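Local coordinates for conserved protein (Methanothermobacter thermautotrophicus, PDB 1T57) that is of unknown function but binds flavin mononucleotide and magnesium, and contains a domain related to the pyruvate kinase alpha/beta domain, at residues N54-V60 / N75-H81. Sequence-based numbering, arbitrary orientation.
Sequences NFVVASV and NIVSVTH. With FMN (flavin mononucleotide), chain E.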
# COMPACT_ATOMS: atom_id res chain seq x y z
N ASN A 54 -6.31 -3.34 36.36
CA ASN A 54 -6.97 -3.20 35.05
C ASN A 54 -6.77 -4.45 34.17
O ASN A 54 -5.63 -4.86 33.88
CB ASN A 54 -6.43 -1.96 34.34
CG ASN A 54 -6.96 -0.66 34.96
OD1 ASN A 54 -8.14 -0.30 34.77
ND2 ASN A 54 -6.09 0.04 35.69
N PHE A 55 -7.87 -5.08 33.76
CA PHE A 55 -7.76 -6.28 32.94
C PHE A 55 -8.63 -6.23 31.71
O PHE A 55 -9.82 -5.99 31.82
CB PHE A 55 -8.17 -7.53 33.74
CG PHE A 55 -7.37 -7.78 34.99
CD1 PHE A 55 -7.66 -7.11 36.17
CD2 PHE A 55 -6.32 -8.68 34.98
CE1 PHE A 55 -6.91 -7.34 37.34
CE2 PHE A 55 -5.57 -8.92 36.13
CZ PHE A 55 -5.87 -8.25 37.31
N VAL A 56 -8.05 -6.45 30.55
CA VAL A 56 -8.85 -6.47 29.34
C VAL A 56 -8.79 -7.91 28.85
O VAL A 56 -7.70 -8.47 28.70
CB VAL A 56 -8.31 -5.53 28.28
CG1 VAL A 56 -6.84 -5.86 27.96
CG2 VAL A 56 -9.20 -5.60 27.05
N VAL A 57 -9.95 -8.51 28.60
CA VAL A 57 -9.99 -9.91 28.18
C VAL A 57 -10.90 -10.22 27.02
O VAL A 57 -12.05 -9.81 27.01
CB VAL A 57 -10.46 -10.83 29.32
CG1 VAL A 57 -10.24 -12.28 28.95
CG2 VAL A 57 -9.75 -10.49 30.59
N ALA A 58 -10.38 -10.99 26.08
CA ALA A 58 -11.16 -11.40 24.92
C ALA A 58 -12.02 -12.58 25.32
O ALA A 58 -11.51 -13.66 25.64
CB ALA A 58 -10.24 -11.80 23.79
N SER A 59 -13.33 -12.37 25.29
CA SER A 59 -14.27 -13.43 25.62
C SER A 59 -15.46 -13.28 24.70
O SER A 59 -16.34 -12.42 24.90
CB SER A 59 -14.74 -13.32 27.08
OG SER A 59 -15.34 -14.55 27.47
N VAL A 60 -15.48 -14.11 23.67
CA VAL A 60 -16.54 -14.09 22.68
C VAL A 60 -17.88 -14.45 23.32
O VAL A 60 -18.84 -13.68 23.22
CB VAL A 60 -16.23 -15.07 21.52
CG1 VAL A 60 -17.36 -15.02 20.49
CG2 VAL A 60 -14.89 -14.72 20.88
N ASN A 75 -10.97 -3.23 37.72
CA ASN A 75 -11.72 -3.00 36.49
C ASN A 75 -11.45 -4.09 35.47
O ASN A 75 -10.34 -4.22 34.95
CB ASN A 75 -11.38 -1.66 35.87
CG ASN A 75 -12.32 -1.31 34.74
OD1 ASN A 75 -11.90 -0.82 33.71
ND2 ASN A 75 -13.60 -1.56 34.95
N ILE A 76 -12.48 -4.86 35.16
CA ILE A 76 -12.37 -5.91 34.17
C ILE A 76 -13.21 -5.52 32.97
O ILE A 76 -14.37 -5.15 33.12
CB ILE A 76 -12.90 -7.24 34.65
CG1 ILE A 76 -12.09 -7.76 35.82
CG2 ILE A 76 -12.86 -8.23 33.50
CD1 ILE A 76 -12.48 -9.15 36.23
N VAL A 77 -12.62 -5.62 31.79
CA VAL A 77 -13.33 -5.29 30.58
C VAL A 77 -13.23 -6.51 29.68
O VAL A 77 -12.14 -7.01 29.42
CB VAL A 77 -12.76 -4.00 29.90
CG1 VAL A 77 -11.26 -4.05 29.86
CG2 VAL A 77 -13.31 -3.85 28.50
N SER A 78 -14.39 -6.98 29.26
CA SER A 78 -14.51 -8.14 28.40
C SER A 78 -14.94 -7.64 27.03
O SER A 78 -15.96 -6.93 26.90
CB SER A 78 -15.57 -9.09 28.96
OG SER A 78 -15.70 -10.28 28.20
N VAL A 79 -14.14 -7.95 26.01
CA VAL A 79 -14.52 -7.57 24.67
C VAL A 79 -14.87 -8.85 23.92
O VAL A 79 -14.15 -9.84 23.98
CB VAL A 79 -13.41 -6.77 23.89
CG1 VAL A 79 -12.45 -6.10 24.86
CG2 VAL A 79 -12.68 -7.65 22.91
N THR A 80 -16.01 -8.83 23.25
CA THR A 80 -16.43 -9.98 22.47
C THR A 80 -16.17 -9.66 21.00
O THR A 80 -15.58 -8.61 20.68
CB THR A 80 -17.93 -10.25 22.70
OG1 THR A 80 -18.43 -11.08 21.65
CG2 THR A 80 -18.70 -8.94 22.73
N HIS A 81 -16.57 -10.57 20.11
CA HIS A 81 -16.41 -10.35 18.67
C HIS A 81 -17.35 -9.26 18.19
O HIS A 81 -18.37 -8.99 18.83
CB HIS A 81 -16.72 -11.64 17.92
CG HIS A 81 -15.56 -12.57 17.81
ND1 HIS A 81 -15.69 -13.86 17.35
CD2 HIS A 81 -14.26 -12.40 18.10
CE1 HIS A 81 -14.51 -14.45 17.36
NE2 HIS A 81 -13.62 -13.59 17.82
N1 FMN E . -8.84 -16.04 18.75
C2 FMN E . -7.86 -16.45 17.86
O2 FMN E . -7.36 -17.55 17.95
N3 FMN E . -7.28 -15.60 16.95
C4 FMN E . -7.80 -14.35 16.75
O4 FMN E . -7.19 -13.56 16.01
C4A FMN E . -8.77 -13.90 17.65
N5 FMN E . -9.28 -12.63 17.52
C5A FMN E . -10.01 -12.12 18.57
C6 FMN E . -10.51 -10.83 18.43
C7 FMN E . -11.34 -10.30 19.36
C7M FMN E . -11.88 -8.93 19.08
C8 FMN E . -12.07 -11.17 20.17
C8M FMN E . -13.11 -10.64 21.14
C9 FMN E . -11.61 -12.48 20.30
C9A FMN E . -10.51 -12.95 19.58
N10 FMN E . -10.22 -14.32 19.54
C10 FMN E . -9.23 -14.74 18.69
C1' FMN E . -10.74 -15.29 20.57
C2' FMN E . -10.03 -15.06 21.88
O2' FMN E . -8.62 -15.10 21.63
C3' FMN E . -10.36 -16.16 22.87
O3' FMN E . -10.07 -17.41 22.34
C4' FMN E . -11.67 -16.12 23.68
O4' FMN E . -11.48 -17.12 24.65
C5' FMN E . -13.03 -16.55 23.18
O5' FMN E . -13.79 -16.55 24.37
P FMN E . -14.72 -17.71 24.98
O1P FMN E . -15.55 -17.06 26.03
O2P FMN E . -13.91 -18.87 25.60
O3P FMN E . -15.59 -18.22 23.83
O HOH W 1 -17.43 -10.07 26.14
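V60 and H81 meet where two parallel strands, 54-58 and 75-79, run out into the flavin mononucleotide pocket; with helix 63-69 between them, the strands form a beta-alpha-beta unit. CG2 of V60 sits almost over the centre of the H81 imidazole, a CH-pi contact 3.5 Å from the ring centroid, while H81 CD2 comes within 3.3 Å of FMN C8. A branched valine suits this place: CG2 lies between the ring face and FMN C5', and CG1, anti to the backbone N (chi1 -179°), reaches H81 ND1. The V60 backbone N donates to FMN O5' at 3.0 Å. ND1 is hydrogen-bonded to E92 OE2, which helps fix the ring's rotation. The T80 hydroxyl donates to V60 O on a lone pair (OG1 to O 3.1 Å), tying T80 to the backbone of V60.

Five backbone hydrogen bonds run along the strands from F55 N to N75 O, the last, S59 N to V79 O, just beyond strand 54-58. On one face V56 and V77 lie side by side, V56 CB to V77 CG1 3.7 Å, beta-branched residues well suited to a strand; V56 and V79 pack onto I152 of helix 144-158. On the other, V57 and S78 meet helix 63-69, where small S78 and A65 touch. A water bridges S78 OG (2.7 Å) and S59 O, donating to the latter at 2.9 Å.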